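Local structure of attaching and effacing protein, pathogenesis factor (Escherichia coli, 4E9L) at residues M320-A323 and Y324-V328; A341-G345 and S346-S350. The protein probably acts as a surface adhesin of the intimin/invasin family, this piece of it being a row of immunoglobulin-like domains. All blocks are in the same frame, centred on the assembly; numbering follows the deposited sequence.

Two ways of closing a loop in a bacterial immunoglobulin-like domain are compared here, both from the last such domain of the modelled chain. Interaction 1 turns the chain back after strand 313-319, next to the preceding domain; interaction 2 closes the connection between strands 337-339 and 350-358. Their centres lie about 32 Å apart and they do not touch. Each mixes buried with exposed residues, but the chemistry differs. In 320-328 a buried carboxylate collects backbone N-H groups and three backbone hydrogen bonds hold the two sides together, with Met320 packed on Val328. In 341-350 the two halves are joined through a water, with proline packing and an arginine lying alongside a backbone carbonyl.

Interaction 1. Residues M320-A323 and Y324-V328; sequences MKDA and YGNPV
Met320 and Val328 face each other at the open end of a tight hairpin-like loop whose tip, Asp322 to Gly325, is a type I beta turn in an immunoglobulin-like domain. Backbone bonds form the frame. Val328 N donates almost straight to Met320 O (2.8 Å, 176°), Asp322 N to Asn326 O, and Gly325 N closes the turn on Asp322 O at 3.2 Å. Gly325 takes a left-handed backbone conformation (positive phi), which suits glycine.

The apolar contact lies beside these bonds. CG of Met320, anti to its backbone nitrogen (chi1 174°), presses on Val328 CB at 3.4 Å, tighter than usual for carbons, while the bend at chi3 lays CE against Val328 CG1. The aliphatic chain of Lys321 passes Gly325 O, CD coming nearest, before its end leads away.

Polar side-chain bonds centre on the buried Asp322. Its OD1 takes Tyr324 N and Asn326 N from opposite faces of the carboxylate, a grip that should resist rotation of the group. OD2 also accepts from Gly292 N, tying the loop to the segment leading in from the preceding domain, and Asn326 ND2 reaches on to Gly264 O of that domain. Within the loop, Asn326 ND2 meets the syn lone pair of Asp322 OD2 at 2.9 Å, the amide and carboxylate planes turned 69° apart.

Interaction 2. Residues A341-G345 and S346-S350; sequences AASTG and SERPS
Gly345 and Glu347 are brought together on a shared water by the outer bend of a compact loop, which connects strands 337-339 and 350-358 in different sheets of the immunoglobulin-like domain. Ser346 stands outside the bend, its CB bond directed away and its OG in a weak hydrogen bond with Ser370 OG.

Glu347 contributes its backbone rather than its carboxylate, which forms a salt bridge with Lys311 through OE2. Glu347 O accepts from the water at 2.9 Å; the same water donates to Ala342 O at 2.7 Å and accepts from Gly345 N at 3.0 Å. One solvent molecule thus satisfies three backbone groups and bridges the two sides of the loop.

Arg348 then crosses beside Ser343, the last residue of the 3-10 segment 341-343. With CG anti to the backbone nitrogen (chi1 -158°) and the chain extended to NE, it passes Ser343 O, Arg348 CG lying 3.6 Å from Ser343 O. Ser343 O sits over one face of the Arg348 guanidinium, 3.3 Å from Arg348 NH1, at an angle too poor for a hydrogen bond. Ser343 CB also lies over a guanidinium face, near the rim, while its OG is hydrogen-bonded to Gly340 O.

Pro349 turns its ring inward: Pro349 CG meets Ala342 O at 3.6 Å and Pro349 CD meets Ser343 CA at 3.8 Å. The ring also packs on Phe338 of strand 337-339 and Leu375 of strand 373-381, and Ser343 touches the same two residues. The loop therefore covers one end of that sheet just before Ser350 begins strand 350-358, an outermost strand of the other sheet.

Interaction 1. Residues M320-A323 and Y324-V328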
loop_
_atom_site.group_PDB
_atom_site.type_symbol
_atom_site.label_atom_id
_atom_site.label_comp_id
_atom_site.label_asym_id
_atom_site.label_seq_id
_atom_site.Cartn_x
_atom_site.Cartn_y
_atom_site.Cartn_z
ATOM N N MET A 320 17.125 28.120 -0.876
ATOM C CA MET A 320 16.489 27.190 0.026
ATOM C C MET A 320 16.991 25.755 -0.162
ATOM O O MET A 320 16.961 25.216 -1.270
ATOM C CB MET A 320 14.970 27.312 -0.135
ATOM C CG MET A 320 14.191 26.315 0.646
ATOM S SD MET A 320 12.498 26.829 0.982
ATOM C CE MET A 320 11.830 27.013 -0.629
ATOM N N LYS A 321 17.467 25.158 0.931
ATOM C CA LYS A 321 17.921 23.769 0.913
ATOM C C LYS A 321 17.254 22.930 2.026
ATOM O O LYS A 321 16.807 23.489 3.034
ATOM C CB LYS A 321 19.439 23.714 1.066
ATOM C CG LYS A 321 20.202 24.168 -0.173
ATOM C CD LYS A 321 21.705 23.980 0.015
ATOM C CE LYS A 321 22.515 24.647 -1.078
ATOM N NZ LYS A 321 22.661 26.095 -0.833
ATOM N N ASP A 322 17.267 21.596 1.859
ATOM C CA ASP A 322 16.770 20.643 2.867
ATOM C C ASP A 322 17.939 20.248 3.805
ATOM O O ASP A 322 19.039 20.816 3.683
ATOM C CB ASP A 322 16.055 19.441 2.203
ATOM C CG ASP A 322 16.921 18.414 1.480
ATOM O OD1 ASP A 322 18.165 18.544 1.517
ATOM O OD2 ASP A 322 16.354 17.471 0.892
ATOM N N ALA A 323 17.717 19.302 4.736
ATOM C CA ALA A 323 18.724 18.858 5.710
ATOM C C ALA A 323 19.925 18.150 5.093
ATOM O O ALA A 323 20.973 18.026 5.744
ATOM C CB ALA A 323 18.077 17.981 6.780
ATOM N N TYR A 324 19.796 17.737 3.826
ATOM C CA TYR A 324 20.834 17.031 3.074
ATOM C C TYR A 324 21.577 17.920 2.083
ATOM O O TYR A 324 22.491 17.441 1.426
ATOM C CB TYR A 324 20.209 15.853 2.298
ATOM C CG TYR A 324 19.345 14.962 3.155
ATOM C CD1 TYR A 324 19.912 13.980 3.968
ATOM C CD2 TYR A 324 17.958 15.080 3.138
ATOM C CE1 TYR A 324 19.113 13.128 4.735
ATOM C CE2 TYR A 324 17.152 14.250 3.915
ATOM C CZ TYR A 324 17.733 13.262 4.698
ATOM O OH TYR A 324 16.938 12.439 5.463
ATOM N N GLY A 325 21.155 19.174 1.958
ATOM C CA GLY A 325 21.735 20.126 1.014
ATOM C C GLY A 325 21.027 20.133 -0.329
ATOM O O GLY A 325 21.489 20.808 -1.252
ATOM N N ASN A 326 19.900 19.371 -0.475
ATOM C CA ASN A 326 19.177 19.370 -1.756
ATOM C C ASN A 326 18.473 20.717 -1.945
ATOM O O ASN A 326 17.806 21.185 -1.016
ATOM C CB ASN A 326 18.119 18.261 -1.823
ATOM C CG ASN A 326 18.706 16.879 -1.772
ATOM O OD1 ASN A 326 19.566 16.509 -2.583
ATOM N ND2 ASN A 326 18.256 16.087 -0.820
ATOM N N PRO A 327 18.528 21.306 -3.159
ATOM C CA PRO A 327 17.776 22.557 -3.392
ATOM C C PRO A 327 16.261 22.322 -3.302
ATOM O O PRO A 327 15.752 21.324 -3.819
ATOM C CB PRO A 327 18.217 22.997 -4.792
ATOM C CG PRO A 327 18.757 21.784 -5.451
ATOM C CD PRO A 327 19.240 20.840 -4.373
ATOM N N VAL A 328 15.554 23.197 -2.572
ATOM C CA VAL A 328 14.110 23.080 -2.418
ATOM C C VAL A 328 13.434 23.875 -3.551
ATOM O O VAL A 328 13.380 25.106 -3.519
ATOM C CB VAL A 328 13.584 23.414 -1.001
ATOM C CG1 VAL A 328 12.050 23.307 -0.946
ATOM C CG2 VAL A 328 14.231 22.512 0.046
#

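Interaction 2. Residues A341-G345 and S346-S350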
loop_
_atom_site.group_PDB
_atom_site.type_symbol
_atom_site.label_atom_id
_atom_site.label_comp_id
_atom_site.label_asym_id
_atom_site.label_seq_id
_atom_site.Cartn_x
_atom_site.Cartn_y
_atom_site.Cartn_z
ATOM N N ALA A 341 14.008 49.287 14.009
ATOM C CA ALA A 341 13.655 50.699 13.767
ATOM C C ALA A 341 13.105 50.968 12.348
ATOM O O ALA A 341 12.093 51.648 12.215
ATOM C CB ALA A 341 14.858 51.602 14.039
ATOM N N ALA A 342 13.741 50.404 11.309
ATOM C CA ALA A 342 13.317 50.624 9.922
ATOM C C ALA A 342 11.986 49.956 9.532
ATOM O O ALA A 342 11.486 50.222 8.446
ATOM C CB ALA A 342 14.437 50.246 8.952
ATOM N N SER A 343 11.370 49.153 10.439
ATOM C CA SER A 343 10.059 48.541 10.201
ATOM C C SER A 343 8.906 49.405 10.784
ATOM O O SER A 343 7.734 49.043 10.626
ATOM C CB SER A 343 10.014 47.153 10.847
ATOM O OG SER A 343 9.881 47.228 12.259
ATOM N N THR A 344 9.243 50.507 11.490
ATOM C CA THR A 344 8.285 51.317 12.259
ATOM C C THR A 344 7.709 52.584 11.625
ATOM O O THR A 344 6.968 53.292 12.302
ATOM C CB THR A 344 8.896 51.676 13.634
ATOM O OG1 THR A 344 9.934 52.674 13.448
ATOM C CG2 THR A 344 9.415 50.439 14.383
ATOM N N GLY A 345 8.082 52.912 10.408
ATOM C CA GLY A 345 7.595 54.154 9.801
ATOM C C GLY A 345 6.148 54.110 9.359
ATOM O O GLY A 345 5.513 53.050 9.395
ATOM N N SER A 346 5.631 55.263 8.903
ATOM C CA SER A 346 4.264 55.394 8.365
ATOM C C SER A 346 4.117 54.436 7.171
ATOM O O SER A 346 3.069 53.819 7.020
ATOM C CB SER A 346 3.969 56.841 7.962
ATOM O OG SER A 346 5.024 57.412 7.204
ATOM N N GLU A 347 5.219 54.233 6.413
ATOM C CA GLU A 347 5.342 53.263 5.324
ATOM C C GLU A 347 6.282 52.159 5.770
ATOM O O GLU A 347 7.457 52.407 6.049
ATOM C CB GLU A 347 5.896 53.914 4.040
ATOM C CG GLU A 347 5.046 55.061 3.541
ATOM C CD GLU A 347 5.491 55.598 2.198
ATOM O OE1 GLU A 347 6.151 56.662 2.161
ATOM O OE2 GLU A 347 5.140 54.969 1.176
ATOM N N ARG A 348 5.747 50.952 5.871
ATOM C CA ARG A 348 6.447 49.756 6.301
ATOM C C ARG A 348 7.203 49.158 5.090
ATOM O O ARG A 348 6.718 49.324 3.969
ATOM C CB ARG A 348 5.402 48.745 6.809
ATOM C CG ARG A 348 5.984 47.718 7.755
ATOM C CD ARG A 348 4.966 46.977 8.598
ATOM N NE ARG A 348 5.660 45.889 9.272
ATOM C CZ ARG A 348 5.934 45.858 10.567
ATOM N NH1 ARG A 348 5.470 46.806 11.376
ATOM N NH2 ARG A 348 6.637 44.857 11.076
ATOM N N PRO A 349 8.358 48.457 5.262
ATOM C CA PRO A 349 8.997 47.811 4.094
ATOM C C PRO A 349 8.075 46.727 3.525
ATOM O O PRO A 349 7.277 46.147 4.267
ATOM C CB PRO A 349 10.263 47.165 4.676
ATOM C CG PRO A 349 10.477 47.832 6.005
ATOM C CD PRO A 349 9.104 48.166 6.505
ATOM N N SER A 350 8.203 46.422 2.227
ATOM C CA SER A 350 7.328 45.427 1.599
ATOM C C SER A 350 8.129 44.645 0.569
ATOM O O SER A 350 8.844 45.264 -0.214
ATOM C CB SER A 350 6.184 46.160 0.879
ATOM O OG SER A 350 5.305 45.286 0.201
HETATM O O HOH W 1 9.551 52.075 7.978
#